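Local coordinates for protein AgaA (Rhizobium radiobacter, PDB 6HLX) that binds the opine agropinic acid in the periplasm as the solute-binding protein of an ABC transporter that imports it, at residues T375-L380 with S390-G395; K398-R401 with S405-F408. One frame throughout, in Å; residues are numbered along the deposited sequence.

In the fold
Contacts 1 and 2 follow one another along the chain, their centres about 9 Å apart, and Arg401 joins them. Its guanidinium group reaches back to the end of helix 388-393: Arg401 NH1 lies 2.8 Å from Tyr394 O and Arg401 NE 3.0 Å from Asn391 O, both probable hydrogen bonds. Contact 1 is the one at the ligand, since its strand 374-379, part of a mixed sheet, brings Met377, Gly378 and Ser379 to the agropinic acid pocket. Contact 2 folds the loop between helices 388-393 and 411-422; the Pro406 side chain remains about 9 Å from agropinic acid, while Thr402, between its segments, hydrogen-bonds the ligand through its carbonyl oxygen.

Contact 1 of 2, residues T375-L380 with S390-G395; sequences TVMGSL and SNYYYG. With G9Z (agropinic acid), chain E.
Tyr392 reaches from helix 388-393 to the end of strand 374-379 and sets its hydroxyl against Ser379 and Leu380. Tyr392 OH donates to Leu380 O at 2.7 Å, coming from above the carbonyl plane (56° out of it) with a C=O...O angle of 113°. Ser379 OG lies 2.9 Å from the same Tyr392 OH, oblique to the ring. Farther back along the ring, Met377 SD meets the edge at Tyr392 CE2, 3.7 Å away. The sulfur is nearly in the ring plane, a Met-aromatic contact made at the rim. With CG anti to the backbone N (chi1 169°) and chi2 also extended, the Met377 chain runs straight out from the strand before it bends at the sulfur.

The ligand sits beyond this strand. Agropinic acid donates from OAP to Gly378 O at 2.7 Å, and Gly378, which has no side chain, lets the backbone lie close to the ligand's carboxylate, with Gly378 CA 3.5 Å from OXT. Ser379 OG stays 3.8 Å from ligand OAR. In the second shell, Trp388 meets the Tyr392 ring edge-to-face, while Met377 and Ser379 bond through their backbones to Gly242 and Phe240 of the neighbouring strand. The buried phenol therefore ties down the strand end just after Gly378, consistent with a second-shell role in fixing the carbonyl that receives the opine hydroxyl.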
ATOM      1  N   THR A 375       5.299  15.433   2.018  1.00 19.24           N
ATOM      2  CA  THR A 375       4.860  14.486   3.059  1.00 18.75           C
ATOM      3  C   THR A 375       5.817  13.337   3.199  1.00 22.04           C
ATOM      4  O   THR A 375       6.441  12.938   2.209  1.00 20.42           O
ATOM      5  CB  THR A 375       3.407  13.995   2.811  1.00 21.64           C
ATOM      6  OG1 THR A 375       2.957  13.184   3.915  1.00 21.87           O
ATOM      7  CG2 THR A 375       3.247  13.156   1.509  1.00 21.78           C
ATOM      8  N   VAL A 376       5.986  12.867   4.445  1.00 20.12           N
ATOM      9  CA  VAL A 376       6.776  11.663   4.720  1.00 19.16           C
ATOM     10  C   VAL A 376       6.038  10.498   4.019  1.00 21.35           C
ATOM     11  O   VAL A 376       4.822  10.312   4.182  1.00 21.09           O
ATOM     12  CB  VAL A 376       6.930  11.415   6.237  1.00 22.30           C
ATOM     13  CG1 VAL A 376       7.513  10.030   6.525  1.00 22.02           C
ATOM     14  CG2 VAL A 376       7.800  12.511   6.865  1.00 21.81           C
ATOM     15  N   MET A 377       6.794   9.708   3.255  1.00 19.27           N
ATOM     16  CA  MET A 377       6.253   8.579   2.502  1.00 17.79           C
ATOM     17  C   MET A 377       6.784   7.309   3.154  1.00 21.61           C
ATOM     18  O   MET A 377       7.992   7.121   3.207  1.00 21.76           O
ATOM     19  CB  MET A 377       6.766   8.678   1.025  1.00 19.20           C
ATOM     20  CG  MET A 377       6.491   7.426   0.173  1.00 21.88           C
ATOM     21  SD  MET A 377       7.027   7.619  -1.548  1.00 23.57           S
ATOM     22  CE  MET A 377       8.875   7.733  -1.356  1.00 21.51           C
ATOM     23  N   GLY A 378       5.881   6.472   3.649  1.00 19.77           N
ATOM     24  CA  GLY A 378       6.168   5.149   4.201  1.00 19.71           C
ATOM     25  C   GLY A 378       5.364   4.213   3.331  1.00 22.08           C
ATOM     26  O   GLY A 378       4.141   4.170   3.453  1.00 19.50           O
ATOM     27  N   SER A 379       5.995   3.571   2.332  1.00 18.14           N
ATOM     28  CA  SER A 379       5.183   2.846   1.352  1.00 18.24           C
ATOM     29  C   SER A 379       5.937   1.765   0.621  1.00 19.85           C
ATOM     30  O   SER A 379       7.020   1.370   1.055  1.00 18.72           O
ATOM     31  CB  SER A 379       4.538   3.823   0.363  1.00 19.02           C
ATOM     32  OG  SER A 379       3.381   3.237  -0.229  1.00 19.87           O
ATOM     33  N   LEU A 380       5.327   1.225  -0.439  1.00 16.95           N
ATOM     34  CA  LEU A 380       5.938   0.115  -1.197  1.00 16.56           C
ATOM     35  C   LEU A 380       5.247   0.031  -2.537  1.00 19.12           C
ATOM     36  O   LEU A 380       4.252   0.743  -2.758  1.00 19.33           O
ATOM     37  CB  LEU A 380       5.776  -1.211  -0.413  1.00 16.99           C
ATOM     38  CG  LEU A 380       4.510  -1.416   0.431  1.00 20.39           C
ATOM     39  CD1 LEU A 380       3.236  -1.513  -0.433  1.00 20.79           C
ATOM     40  CD2 LEU A 380       4.641  -2.684   1.286  1.00 21.71           C
ATOM     41  N   SER A 390       4.484   2.951 -12.188  1.00 20.42           N
ATOM     42  CA  SER A 390       3.526   3.906 -12.787  1.00 20.10           C
ATOM     43  C   SER A 390       2.700   4.603 -11.714  1.00 21.30           C
ATOM     44  O   SER A 390       2.417   5.792 -11.824  1.00 20.25           O
ATOM     45  CB  SER A 390       2.579   3.209 -13.751  1.00 22.82           C
ATOM     46  OG  SER A 390       3.202   3.037 -15.009  1.00 27.18           O
ATOM     47  N   ASN A 391       2.330   3.851 -10.670  1.00 18.31           N
ATOM     48  CA  ASN A 391       1.537   4.380  -9.575  1.00 17.68           C
ATOM     49  C   ASN A 391       2.259   5.557  -8.873  1.00 20.99           C
ATOM     50  O   ASN A 391       1.609   6.508  -8.443  1.00 20.49           O
ATOM     51  CB  ASN A 391       1.196   3.257  -8.606  1.00 18.48           C
ATOM     52  CG  ASN A 391       0.385   3.688  -7.413  1.00 21.99           C
ATOM     53  OD1 ASN A 391      -0.641   4.414  -7.516  1.00 26.28           O
ATOM     54  ND2 ASN A 391       0.839   3.264  -6.256  1.00 18.64           N
ATOM     55  N   TYR A 392       3.611   5.507  -8.834  1.00 18.07           N
ATOM     56  CA  TYR A 392       4.457   6.546  -8.243  1.00 18.05           C
ATOM     57  C   TYR A 392       4.819   7.681  -9.201  1.00 21.34           C
ATOM     58  O   TYR A 392       4.920   8.828  -8.770  1.00 21.76           O
ATOM     59  CB  TYR A 392       5.774   5.895  -7.728  1.00 18.56           C
ATOM     60  CG  TYR A 392       5.569   5.186  -6.411  1.00 17.36           C
ATOM     61  CD1 TYR A 392       4.935   3.941  -6.352  1.00 17.20           C
ATOM     62  CD2 TYR A 392       5.992   5.762  -5.221  1.00 18.00           C
ATOM     63  CE1 TYR A 392       4.669   3.324  -5.129  1.00 18.75           C
ATOM     64  CE2 TYR A 392       5.748   5.143  -3.992  1.00 18.80           C
ATOM     65  CZ  TYR A 392       5.095   3.921  -3.955  1.00 19.56           C
ATOM     66  OH  TYR A 392       4.801   3.363  -2.737  1.00 21.18           O
ATOM     67  N   TYR A 393       5.095   7.357 -10.482  1.00 18.55           N
ATOM     68  CA  TYR A 393       5.695   8.303 -11.440  1.00 18.93           C
ATOM     69  C   TYR A 393       4.848   8.817 -12.586  1.00 22.20           C
ATOM     70  O   TYR A 393       5.193   9.858 -13.156  1.00 22.93           O
ATOM     71  CB  TYR A 393       6.951   7.646 -12.055  1.00 20.69           C
ATOM     72  CG  TYR A 393       8.107   7.563 -11.079  1.00 20.79           C
ATOM     73  CD1 TYR A 393       8.219   6.496 -10.190  1.00 22.22           C
ATOM     74  CD2 TYR A 393       9.090   8.553 -11.043  1.00 20.93           C
ATOM     75  CE1 TYR A 393       9.260   6.429  -9.265  1.00 20.32           C
ATOM     76  CE2 TYR A 393      10.150   8.484 -10.140  1.00 20.62           C
ATOM     77  CZ  TYR A 393      10.220   7.428  -9.240  1.00 21.72           C
ATOM     78  OH  TYR A 393      11.256   7.351  -8.339  1.00 21.50           O
ATOM     79  N   TYR A 394       3.826   8.062 -13.016  1.00 19.81           N
ATOM     80  CA  TYR A 394       3.061   8.449 -14.204  1.00 20.32           C
ATOM     81  C   TYR A 394       2.272   9.745 -13.988  1.00 24.71           C
ATOM     82  O   TYR A 394       1.895  10.059 -12.863  1.00 22.48           O
ATOM     83  CB  TYR A 394       2.076   7.326 -14.565  1.00 20.08           C
ATOM     84  CG  TYR A 394       1.646   7.357 -16.016  1.00 22.79           C
ATOM     85  CD1 TYR A 394       2.480   6.873 -17.020  1.00 23.72           C
ATOM     86  CD2 TYR A 394       0.427   7.911 -16.391  1.00 24.66           C
ATOM     87  CE1 TYR A 394       2.102   6.918 -18.359  1.00 24.14           C
ATOM     88  CE2 TYR A 394       0.040   7.966 -17.733  1.00 25.68           C
ATOM     89  CZ  TYR A 394       0.866   7.429 -18.709  1.00 30.96           C
ATOM     90  OH  TYR A 394       0.499   7.454 -20.036  1.00 29.75           O
ATOM     91  N   GLY A 395       1.989  10.445 -15.075  1.00 22.41           N
ATOM     92  CA  GLY A 395       1.088  11.584 -15.052  1.00 23.26           C
ATOM     93  C   GLY A 395      -0.331  11.039 -15.142  1.00 25.66           C
ATOM     94  O   GLY A 395      -0.826  10.419 -14.191  1.00 24.16           O
TER
HETATM   95  OAM G9Z E 604      -1.232   2.878   6.564  1.00 19.83           O
HETATM   96  CAB G9Z E 604      -0.156   3.333   6.976  1.00 20.73           C
HETATM   97  CAC G9Z E 604       0.041   3.735   8.313  1.00 21.35           C
HETATM   98  CB  G9Z E 604       1.521   4.218   8.404  1.00 20.86           C
HETATM   99  CA  G9Z E 604       2.029   4.212   6.972  1.00 19.50           C
HETATM  100  C   G9Z E 604       3.263   3.496   6.865  1.00 21.29           C
HETATM  101  O   G9Z E 604       3.228   2.243   6.728  1.00 20.70           O
HETATM  102  N   G9Z E 604       0.898   3.616   6.188  1.00 18.24           N
HETATM  103  CAG G9Z E 604       0.975   3.269   4.717  1.00 18.29           C
HETATM  104  CAH G9Z E 604       0.768   4.521   3.863  1.00 20.27           C
HETATM  105  OAP G9Z E 604       1.858   5.398   4.146  1.00 20.84           O
HETATM  106  CAI G9Z E 604       0.727   4.214   2.363  1.00 20.24           C
HETATM  107  OAQ G9Z E 604      -0.077   3.027   2.146  1.00 19.16           O
HETATM  108  CAJ G9Z E 604       0.060   5.377   1.553  1.00 19.85           C
HETATM  109  OAR G9Z E 604       0.040   5.038   0.154  1.00 20.34           O
HETATM  110  CAK G9Z E 604       0.660   6.790   1.755  1.00 19.14           C
HETATM  111  OAT G9Z E 604      -0.223   7.773   1.181  1.00 20.09           O
HETATM  112  CAL G9Z E 604       2.087   6.914   1.199  1.00 19.08           C
HETATM  113  OAS G9Z E 604       2.637   8.206   1.538  1.00 20.39           O
HETATM  114  OXT G9Z E 604       4.335   4.155   6.948  1.00 20.87           O

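Contact 2 of 2, residues K398-R401 with S405-F408; sequences KLVR and SPYF. With SO4 (sulfate ion), chain U.
Leu399 and Tyr407 are joined through their backbones: Tyr407 N donates to Leu399 O at 3.0 Å, almost straight at 175°. Pro406 CA adds a CH...O contact to this oxygen, which also accepts from Asn404 ND2 between the segments. Ser405 to Phe408 form a type II beta turn, closed by Phe408 N on Ser405 O; Tyr407, at its third position, has a positive phi (72°). The Tyr407 side chain turns CG anti to its own carbonyl carbon (chi1 -50°), and the ring reaches obliquely across Leu399 CB and Val400 CG2. Val400 CG2, likewise anti to the carbonyl carbon, comes to the phenol end, 3.5 Å from Tyr407 CZ, and also touches Pro406 CB at 4.0 Å. Leu399 CB meets the near end of the ring at Tyr407 CD1, while Leu399 CD2 points to Phe408 O. Lys248 makes a cation-pi contact with the Tyr407 ring.

Arg401 folds back so that NH2 binds Lys398 O at 2.9 Å, in both the guanidinium and the carbonyl plane. A sulfate, probably from crystallisation, accepts from Leu399 N and Val400 N, which need not be a natural anion site. The loop is closed by the Tyr407-Leu399 backbone bond, Asn404 and apolar contacts.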
ATOM      1  N   LYS A 398      -5.433  11.254 -13.234  1.00 23.36           N
ATOM      2  CA  LYS A 398      -5.496  11.423 -11.773  1.00 21.63           C
ATOM      3  C   LYS A 398      -4.095  11.787 -11.269  1.00 24.28           C
ATOM      4  O   LYS A 398      -3.229  10.912 -11.134  1.00 22.51           O
ATOM      5  CB  LYS A 398      -6.048  10.132 -11.133  1.00 21.91           C
ATOM      6  CG  LYS A 398      -6.384  10.329  -9.647  1.00 24.69           C
ATOM      7  CD  LYS A 398      -6.879   9.047  -8.975  1.00 24.20           C
ATOM      8  CE  LYS A 398      -7.012   9.205  -7.467  1.00 28.20           C
ATOM      9  NZ  LYS A 398      -8.116  10.130  -7.103  1.00 29.79           N
ATOM     10  N   LEU A 399      -3.857  13.092 -11.098  1.00 23.51           N
ATOM     11  CA  LEU A 399      -2.518  13.605 -10.754  1.00 22.66           C
ATOM     12  C   LEU A 399      -2.224  13.699  -9.269  1.00 24.91           C
ATOM     13  O   LEU A 399      -1.102  14.034  -8.899  1.00 24.48           O
ATOM     14  CB  LEU A 399      -2.264  14.965 -11.437  1.00 22.37           C
ATOM     15  CG  LEU A 399      -2.101  14.901 -12.970  1.00 26.62           C
ATOM     16  CD1 LEU A 399      -2.061  16.317 -13.593  1.00 27.04           C
ATOM     17  CD2 LEU A 399      -0.846  14.093 -13.355  1.00 28.50           C
ATOM     18  N   VAL A 400      -3.207  13.394  -8.423  1.00 21.49           N
ATOM     19  CA  VAL A 400      -3.027  13.390  -6.965  1.00 19.79           C
ATOM     20  C   VAL A 400      -3.385  11.980  -6.519  1.00 22.34           C
ATOM     21  O   VAL A 400      -4.538  11.587  -6.592  1.00 22.15           O
ATOM     22  CB  VAL A 400      -3.851  14.480  -6.233  1.00 24.02           C
ATOM     23  CG1 VAL A 400      -3.700  14.344  -4.715  1.00 24.07           C
ATOM     24  CG2 VAL A 400      -3.424  15.881  -6.701  1.00 24.75           C
ATOM     25  N   ARG A 401      -2.381  11.211  -6.134  1.00 19.79           N
ATOM     26  CA  ARG A 401      -2.571   9.809  -5.748  1.00 18.97           C
ATOM     27  C   ARG A 401      -1.950   9.533  -4.383  1.00 23.48           C
ATOM     28  O   ARG A 401      -1.165  10.340  -3.883  1.00 22.42           O
ATOM     29  CB  ARG A 401      -1.988   8.864  -6.826  1.00 19.27           C
ATOM     30  CG  ARG A 401      -2.529   9.160  -8.237  1.00 22.65           C
ATOM     31  CD  ARG A 401      -2.090   8.156  -9.298  1.00 21.36           C
ATOM     32  NE  ARG A 401      -0.641   8.102  -9.492  1.00 22.01           N
ATOM     33  CZ  ARG A 401       0.021   8.781 -10.431  1.00 24.94           C
ATOM     34  NH1 ARG A 401       1.328   8.609 -10.582  1.00 19.91           N
ATOM     35  NH2 ARG A 401      -0.620   9.644 -11.218  1.00 20.22           N
ATOM     36  N   SER A 405       3.924  12.217  -6.384  1.00 19.33           N
ATOM     37  CA  SER A 405       4.252  13.604  -6.070  1.00 18.88           C
ATOM     38  C   SER A 405       3.221  14.451  -6.831  1.00 23.33           C
ATOM     39  O   SER A 405       3.261  14.503  -8.072  1.00 21.38           O
ATOM     40  CB  SER A 405       5.682  13.924  -6.499  1.00 20.34           C
ATOM     41  OG  SER A 405       6.489  13.489  -5.416  1.00 20.94           O
ATOM     42  N   PRO A 406       2.216  15.004  -6.104  1.00 20.30           N
ATOM     43  CA  PRO A 406       1.100  15.677  -6.777  1.00 20.83           C
ATOM     44  C   PRO A 406       1.486  16.574  -7.952  1.00 23.27           C
ATOM     45  O   PRO A 406       2.414  17.391  -7.861  1.00 21.20           O
ATOM     46  CB  PRO A 406       0.415  16.455  -5.646  1.00 22.19           C
ATOM     47  CG  PRO A 406       0.609  15.567  -4.441  1.00 24.00           C
ATOM     48  CD  PRO A 406       1.996  14.951  -4.638  1.00 20.94           C
ATOM     49  N   TYR A 407       0.805  16.345  -9.096  1.00 21.35           N
ATOM     50  CA  TYR A 407       0.908  17.100 -10.351  1.00 21.79           C
ATOM     51  C   TYR A 407       2.205  16.893 -11.140  1.00 24.83           C
ATOM     52  O   TYR A 407       2.341  17.479 -12.215  1.00 24.83           O
ATOM     53  CB  TYR A 407       0.626  18.613 -10.146  1.00 23.88           C
ATOM     54  CG  TYR A 407      -0.661  18.837  -9.382  1.00 25.11           C
ATOM     55  CD1 TYR A 407      -1.901  18.673 -10.000  1.00 26.75           C
ATOM     56  CD2 TYR A 407      -0.646  19.096  -8.014  1.00 26.64           C
ATOM     57  CE1 TYR A 407      -3.094  18.801  -9.283  1.00 26.62           C
ATOM     58  CE2 TYR A 407      -1.831  19.244  -7.291  1.00 27.47           C
ATOM     59  CZ  TYR A 407      -3.051  19.103  -7.934  1.00 33.71           C
ATOM     60  OH  TYR A 407      -4.219  19.245  -7.228  1.00 34.77           O
ATOM     61  N   PHE A 408       3.105  16.001 -10.682  1.00 22.37           N
ATOM     62  CA  PHE A 408       4.284  15.673 -11.478  1.00 21.74           C
ATOM     63  C   PHE A 408       3.803  14.969 -12.763  1.00 24.53           C
ATOM     64  O   PHE A 408       2.986  14.042 -12.700  1.00 22.39           O
ATOM     65  CB  PHE A 408       5.241  14.745 -10.710  1.00 21.95           C
ATOM     66  CG  PHE A 408       6.430  14.319 -11.555  1.00 22.46           C
ATOM     67  CD1 PHE A 408       7.459  15.212 -11.837  1.00 24.01           C
ATOM     68  CD2 PHE A 408       6.510  13.028 -12.073  1.00 23.24           C
ATOM     69  CE1 PHE A 408       8.546  14.824 -12.635  1.00 24.53           C
ATOM     70  CE2 PHE A 408       7.596  12.632 -12.860  1.00 24.37           C
ATOM     71  CZ  PHE A 408       8.610  13.532 -13.141  1.00 22.28           C
TER
HETATM   72  S   SO4 U 620      -6.577  15.136  -9.793  1.00 40.77           S
HETATM   73  O1  SO4 U 620      -6.645  16.333  -8.905  1.00 46.99           O
HETATM   74  O2  SO4 U 620      -6.164  13.972  -9.015  1.00 33.15           O
HETATM   75  O3  SO4 U 620      -7.915  14.883 -10.341  1.00 45.35           O
HETATM   76  O4  SO4 U 620      -5.650  15.425 -10.882  1.00 41.70           O